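Long-range contacts in PvdO (Pseudomonas aeruginosa, PDB 5HHA), which is linked to chromophore maturation in the periplasm, binds a calcium ion and belongs to the formylglycine-generating enzyme family, whose oxidase activity it may or may not share: residues V127-N132 with I278-A283; Y218-D223 with V247-N252. All blocks are in the same frame, centred on the assembly; numbering follows the deposited sequence.

Nesting is how the two contacts are arranged along this chain. From the N terminus, residues 127-132 come first, the run leading into helix 131-145. Next, 218-223 and 247-252 pair as antiparallel strands, so that contact 2 closes a short loop of 23 residues. Only then does 278-283 return to 127-132, and contact 1 closes a much longer loop of 145 residues that holds contact 2 entirely. The two meet in space, their centres about 9 Å apart: strand 278-285 runs parallel to strand 218-221 as its neighbour in the mixed sheet, and Gly279 N lies 2.8 Å from Tyr218 O. Together they tie the start of helix 131-145 to three adjoining strands.

Contact 1 (V127-N132 with I278-A283); sequences VCVDYN and IGFRVA
Val129 and Phe280 bring the lead-in to helix 131-145 against the strand 278-285, within the domain related to sulfatase-modifying factors, where a strand of the mixed sheet is covered by loop and helix. The tight part is side chain on side chain. Val129 CG2 sits 3.8 Å from Phe280 CD1, and the two side chains cross at about a right angle; with chi1 near -74°, this methyl is the branch wedged between the backbone N and the carbonyl carbon, and it approaches the ring obliquely. Val134 and Tyr137 of helix 131-145 also meet the phenylalanine ring, making it a joint between helix and sheet.

At Ile278 the association is looser in kind: the backbones meet through a CA-H...O contact and a water, without a direct hydrogen bond. Val127 CA lies 3.4 Å from Ile278 O, and CG1 of the same valine rests 3.8 Å from that oxygen. Cys128, held to Cys111 by a disulfide, turns its side chain away. Beside it the water lies between the two backbones, 2.7 Å from Val129 O and 2.8 Å from Ile278 O; Val129 O has a second partner in the indole N-H of Trp220.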
loop_
_atom_site.group_PDB
_atom_site.type_symbol
_atom_site.label_atom_id
_atom_site.label_comp_id
_atom_site.label_asym_id
_atom_site.label_seq_id
_atom_site.Cartn_x
_atom_site.Cartn_y
_atom_site.Cartn_z
ATOM N N VAL A 127 0.834 -11.011 3.283
ATOM C CA VAL A 127 -0.601 -10.929 3.073
ATOM C C VAL A 127 -1.291 -11.689 4.221
ATOM O O VAL A 127 -0.629 -12.129 5.176
ATOM C CB VAL A 127 -0.988 -11.522 1.698
ATOM C CG1 VAL A 127 -0.446 -10.654 0.564
ATOM C CG2 VAL A 127 -0.522 -12.987 1.550
ATOM N N CYS A 128 -2.610 -11.834 4.137
ATOM C CA CYS A 128 -3.352 -12.656 5.091
ATOM C C CYS A 128 -3.260 -12.086 6.486
ATOM O O CYS A 128 -3.289 -12.835 7.478
ATOM C CB CYS A 128 -2.898 -14.122 5.009
ATOM S SG CYS A 128 -3.378 -14.908 3.472
ATOM N N VAL A 129 -3.209 -10.753 6.540
ATOM C CA VAL A 129 -3.216 -9.956 7.760
ATOM C C VAL A 129 -4.420 -9.008 7.764
ATOM O O VAL A 129 -4.813 -8.461 6.717
ATOM C CB VAL A 129 -1.927 -9.118 7.895
ATOM C CG1 VAL A 129 -0.741 -9.995 8.288
ATOM C CG2 VAL A 129 -1.631 -8.313 6.617
ATOM N N ASP A 130 -5.031 -8.819 8.930
ATOM C CA ASP A 130 -6.101 -7.836 9.036
ATOM C C ASP A 130 -5.542 -6.493 9.500
ATOM O O ASP A 130 -4.363 -6.294 9.693
ATOM C CB ASP A 130 -7.335 -8.324 9.864
ATOM C CG ASP A 130 -7.115 -8.323 11.370
ATOM O OD1 ASP A 130 -6.050 -7.930 11.845
ATOM O OD2 ASP A 130 -8.070 -8.722 12.096
ATOM N N TYR A 131 -6.446 -5.542 9.642
ATOM C CA TYR A 131 -6.067 -4.168 9.973
ATOM C C TYR A 131 -5.336 -4.093 11.317
ATOM O O TYR A 131 -4.299 -3.465 11.441
ATOM C CB TYR A 131 -7.343 -3.333 9.974
ATOM C CG TYR A 131 -7.280 -1.863 10.306
ATOM C CD1 TYR A 131 -7.382 -1.426 11.619
ATOM C CD2 TYR A 131 -7.249 -0.904 9.301
ATOM C CE1 TYR A 131 -7.428 -0.072 11.937
ATOM C CE2 TYR A 131 -7.296 0.469 9.609
ATOM C CZ TYR A 131 -7.375 0.866 10.928
ATOM O OH TYR A 131 -7.460 2.214 11.264
ATOM N N ASN A 132 -5.896 -4.756 12.323
ATOM C CA ASN A 132 -5.269 -4.783 13.640
ATOM C C ASN A 132 -3.912 -5.477 13.646
ATOM O O ASN A 132 -3.004 -5.075 14.372
ATOM C CB ASN A 132 -6.205 -5.468 14.637
ATOM C CG ASN A 132 -5.794 -5.234 16.065
ATOM O OD1 ASN A 132 -5.900 -4.121 16.576
ATOM N ND2 ASN A 132 -5.315 -6.279 16.719
ATOM N N ILE A 278 -4.303 -8.610 0.113
ATOM C CA ILE A 278 -4.112 -7.393 0.902
ATOM C C ILE A 278 -2.880 -7.535 1.769
ATOM O O ILE A 278 -2.807 -8.440 2.616
ATOM C CB ILE A 278 -5.323 -7.024 1.839
ATOM C CG1 ILE A 278 -6.657 -7.106 1.105
ATOM C CG2 ILE A 278 -5.090 -5.638 2.402
ATOM C CD1 ILE A 278 -7.850 -6.957 2.044
ATOM N N GLY A 279 -1.923 -6.647 1.548
ATOM C CA GLY A 279 -0.732 -6.518 2.376
ATOM C C GLY A 279 -0.710 -5.117 2.988
ATOM O O GLY A 279 -1.765 -4.561 3.312
ATOM N N PHE A 280 0.485 -4.534 3.134
ATOM C CA PHE A 280 0.575 -3.246 3.821
ATOM C C PHE A 280 1.946 -2.663 3.721
ATOM O O PHE A 280 2.925 -3.385 3.522
ATOM C CB PHE A 280 0.188 -3.356 5.296
ATOM C CG PHE A 280 1.120 -4.224 6.119
ATOM C CD1 PHE A 280 1.029 -5.614 6.089
ATOM C CD2 PHE A 280 2.057 -3.650 6.974
ATOM C CE1 PHE A 280 1.845 -6.395 6.875
ATOM C CE2 PHE A 280 2.887 -4.433 7.758
ATOM C CZ PHE A 280 2.770 -5.803 7.719
ATOM N N ARG A 281 2.013 -1.343 3.845
ATOM C CA ARG A 281 3.256 -0.638 4.116
ATOM C C ARG A 281 3.188 -0.111 5.554
ATOM O O ARG A 281 2.136 -0.087 6.183
ATOM C CB ARG A 281 3.444 0.527 3.143
ATOM C CG ARG A 281 3.610 0.102 1.725
ATOM C CD ARG A 281 3.759 1.290 0.780
ATOM N NE ARG A 281 3.515 0.825 -0.559
ATOM C CZ ARG A 281 4.445 0.455 -1.437
ATOM N NH1 ARG A 281 5.741 0.657 -1.217
ATOM N NH2 ARG A 281 4.067 -0.095 -2.579
ATOM N N VAL A 282 4.348 0.334 6.050
ATOM C CA VAL A 282 4.404 1.100 7.271
ATOM C C VAL A 282 5.053 2.441 6.988
ATOM O O VAL A 282 5.823 2.619 6.039
ATOM C CB VAL A 282 5.176 0.361 8.410
ATOM C CG1 VAL A 282 4.429 -0.879 8.873
ATOM C CG2 VAL A 282 6.605 -0.004 8.005
ATOM N N ALA A 283 4.747 3.375 7.881
ATOM C CA ALA A 283 5.326 4.714 7.846
ATOM C C ALA A 283 6.094 4.953 9.136
ATOM O O ALA A 283 5.801 4.326 10.152
ATOM C CB ALA A 283 4.237 5.766 7.681
HETATM O O HOH W 1 -4.759 -9.558 4.247
#

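Contact 2 (Y218-D223 with V247-N252); sequences YEWVAD and VQIRGN
Tyr218 lays one ring face over the end of strand 247-251 at Gly251 and Asn252: Gly251 O stands 3.2 Å above the ring plane toward its rim, and Asn252 CA makes a CH-pi contact 4.0 Å from the ring centroid. The Asn252 amide is turned almost perpendicular to the ring, and a water accepts from Tyr218 OH and donates to Asn252 OD1. The hydroxyl also has Asn267 as a partner, and Asn252 ND2 bonds Ser261 OG and Pro257 O. Ile249, with chi1 of 57°, sets CG1 between its backbone N and carbonyl carbon, which carries CD1 obliquely to the Tyr218 ring and leaves CG2 to meet Trp220.

Glu219 follows as a hydrogen-bonded pair with Arg250. Glu219 N reaches Arg250 O at 2.7 Å along a bent path (135°), while the return bond from Arg250 N to Glu219 O is straighter. Their side chains share a face of the sheet, yet the charges are met by others: Glu219 OE2 by Arg157 and Arg281, Arg250 by Glu154 and Glu158 of helix 154-162.

Trp220, on the other face, forms the non-hydrogen-bonded pair with Ile249. Its six-membered ring takes Val247 CG2 at the edge, 3.5 Å from CZ3, and Ile249 CG2 obliquely, 3.6 Å from CE3.

Val221 N gives only a weak bond to Gln248 O, but its CG2 packs on Gln248 CB. Past the corner at Ala222, Asp223 O accepts from Gln248 N at 2.9 Å, nearly straight. An antiparallel strand pair results, its directions 141° apart, buried between helices 131-145 and 154-162 within the sulfatase-modifying-factor fold.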
loop_
_atom_site.group_PDB
_atom_site.type_symbol
_atom_site.label_atom_id
_atom_site.label_comp_id
_atom_site.label_asym_id
_atom_site.label_seq_id
_atom_site.Cartn_x
_atom_site.Cartn_y
_atom_site.Cartn_z
ATOM N N TYR A 218 -3.183 -5.018 -2.833
ATOM C CA TYR A 218 -3.776 -3.895 -2.085
ATOM C C TYR A 218 -3.053 -3.733 -0.756
ATOM O O TYR A 218 -2.352 -4.652 -0.305
ATOM C CB TYR A 218 -5.251 -4.189 -1.805
ATOM C CG TYR A 218 -6.206 -3.689 -2.867
ATOM C CD1 TYR A 218 -6.728 -2.406 -2.783
ATOM C CD2 TYR A 218 -6.598 -4.487 -3.936
ATOM C CE1 TYR A 218 -7.629 -1.926 -3.714
ATOM C CE2 TYR A 218 -7.510 -4.007 -4.882
ATOM C CZ TYR A 218 -8.004 -2.716 -4.763
ATOM O OH TYR A 218 -8.945 -2.185 -5.654
ATOM N N GLU A 219 -3.262 -2.596 -0.113
ATOM C CA GLU A 219 -2.606 -2.270 1.139
ATOM C C GLU A 219 -3.585 -1.650 2.103
ATOM O O GLU A 219 -4.325 -0.723 1.743
ATOM C CB GLU A 219 -1.507 -1.239 0.930
ATOM C CG GLU A 219 -0.355 -1.735 0.075
ATOM C CD GLU A 219 0.532 -0.616 -0.406
ATOM O OE1 GLU A 219 0.486 0.491 0.184
ATOM O OE2 GLU A 219 1.300 -0.840 -1.371
ATOM N N TRP A 220 -3.545 -2.086 3.359
ATOM C CA TRP A 220 -4.254 -1.376 4.398
ATOM C C TRP A 220 -3.705 0.045 4.567
ATOM O O TRP A 220 -2.491 0.258 4.512
ATOM C CB TRP A 220 -4.077 -2.078 5.744
ATOM C CG TRP A 220 -4.694 -3.424 5.829
ATOM C CD1 TRP A 220 -4.025 -4.607 5.845
ATOM C CD2 TRP A 220 -6.096 -3.746 5.919
ATOM N NE1 TRP A 220 -4.922 -5.644 5.954
ATOM C CE2 TRP A 220 -6.192 -5.147 5.987
ATOM C CE3 TRP A 220 -7.275 -2.993 5.928
ATOM C CZ2 TRP A 220 -7.406 -5.808 6.097
ATOM C CZ3 TRP A 220 -8.481 -3.656 6.035
ATOM C CH2 TRP A 220 -8.537 -5.053 6.105
ATOM N N VAL A 221 -4.617 0.991 4.794
ATOM C CA VAL A 221 -4.271 2.313 5.323
ATOM C C VAL A 221 -5.189 2.566 6.522
ATOM O O VAL A 221 -6.138 1.839 6.754
ATOM C CB VAL A 221 -4.359 3.440 4.268
ATOM C CG1 VAL A 221 -3.410 3.153 3.104
ATOM C CG2 VAL A 221 -5.767 3.604 3.765
ATOM N N ALA A 222 -4.923 3.629 7.284
ATOM C CA ALA A 222 -5.584 3.792 8.572
ATOM C C ALA A 222 -7.031 4.240 8.442
ATOM O O ALA A 222 -7.855 3.932 9.300
ATOM C CB ALA A 222 -4.842 4.792 9.451
ATOM N N ASP A 223 -7.339 5.025 7.408
ATOM C CA ASP A 223 -8.571 5.789 7.326
ATOM C C ASP A 223 -9.814 4.931 7.368
ATOM O O ASP A 223 -9.875 3.855 6.772
ATOM C CB ASP A 223 -8.636 6.606 6.020
ATOM C CG ASP A 223 -7.451 7.518 5.830
ATOM O OD1 ASP A 223 -6.306 7.066 6.008
ATOM O OD2 ASP A 223 -7.678 8.706 5.483
ATOM N N VAL A 247 -12.892 0.265 6.467
ATOM C CA VAL A 247 -11.727 1.113 6.346
ATOM C C VAL A 247 -11.229 1.091 4.904
ATOM O O VAL A 247 -11.617 0.246 4.117
ATOM C CB VAL A 247 -10.599 0.657 7.304
ATOM C CG1 VAL A 247 -11.017 0.836 8.777
ATOM C CG2 VAL A 247 -10.133 -0.765 6.997
ATOM N N GLN A 248 -10.386 2.047 4.559
ATOM C CA GLN A 248 -9.843 2.144 3.206
ATOM C C GLN A 248 -8.686 1.183 2.993
ATOM O O GLN A 248 -7.884 0.923 3.901
ATOM C CB GLN A 248 -9.324 3.568 2.937
ATOM C CG GLN A 248 -10.345 4.668 3.128
ATOM C CD GLN A 248 -11.432 4.811 2.055
ATOM O OE1 GLN A 248 -11.438 4.172 0.999
ATOM N NE2 GLN A 248 -12.354 5.664 2.331
ATOM N N ILE A 249 -8.567 0.703 1.759
ATOM C CA ILE A 249 -7.382 0.010 1.269
ATOM C C ILE A 249 -6.980 0.682 -0.046
ATOM O O ILE A 249 -7.802 1.312 -0.731
ATOM C CB ILE A 249 -7.620 -1.511 1.094
ATOM C CG1 ILE A 249 -8.783 -1.773 0.152
ATOM C CG2 ILE A 249 -7.872 -2.158 2.443
ATOM C CD1 ILE A 249 -9.048 -3.272 -0.128
ATOM N N ARG A 250 -5.709 0.582 -0.398
ATOM C CA ARG A 250 -5.175 1.277 -1.562
ATOM C C ARG A 250 -4.329 0.359 -2.427
ATOM O O ARG A 250 -3.842 -0.687 -1.986
ATOM C CB ARG A 250 -4.355 2.492 -1.134
ATOM C CG ARG A 250 -5.239 3.731 -0.872
ATOM C CD ARG A 250 -5.987 4.157 -2.146
ATOM N NE ARG A 250 -6.601 5.477 -2.030
ATOM C CZ ARG A 250 -6.220 6.548 -2.705
ATOM N NH1 ARG A 250 -5.261 6.532 -3.628
ATOM N NH2 ARG A 250 -6.888 7.659 -2.506
ATOM N N GLY A 251 -4.097 0.795 -3.654
ATOM C CA GLY A 251 -3.323 0.052 -4.627
ATOM C C GLY A 251 -4.207 -0.891 -5.409
ATOM O O GLY A 251 -5.380 -0.639 -5.652
ATOM N N ASN A 252 -3.609 -1.985 -5.866
ATOM C CA ASN A 252 -4.338 -2.970 -6.663
ATOM C C ASN A 252 -3.578 -4.286 -6.578
ATOM O O ASN A 252 -2.357 -4.277 -6.445
ATOM C CB ASN A 252 -4.425 -2.488 -8.117
ATOM C CG ASN A 252 -5.456 -3.230 -8.921
ATOM O OD1 ASN A 252 -6.439 -3.734 -8.382
ATOM N ND2 ASN A 252 -5.273 -3.240 -10.225
HETATM O O HOH W 2 -9.163 -3.616 -7.898
#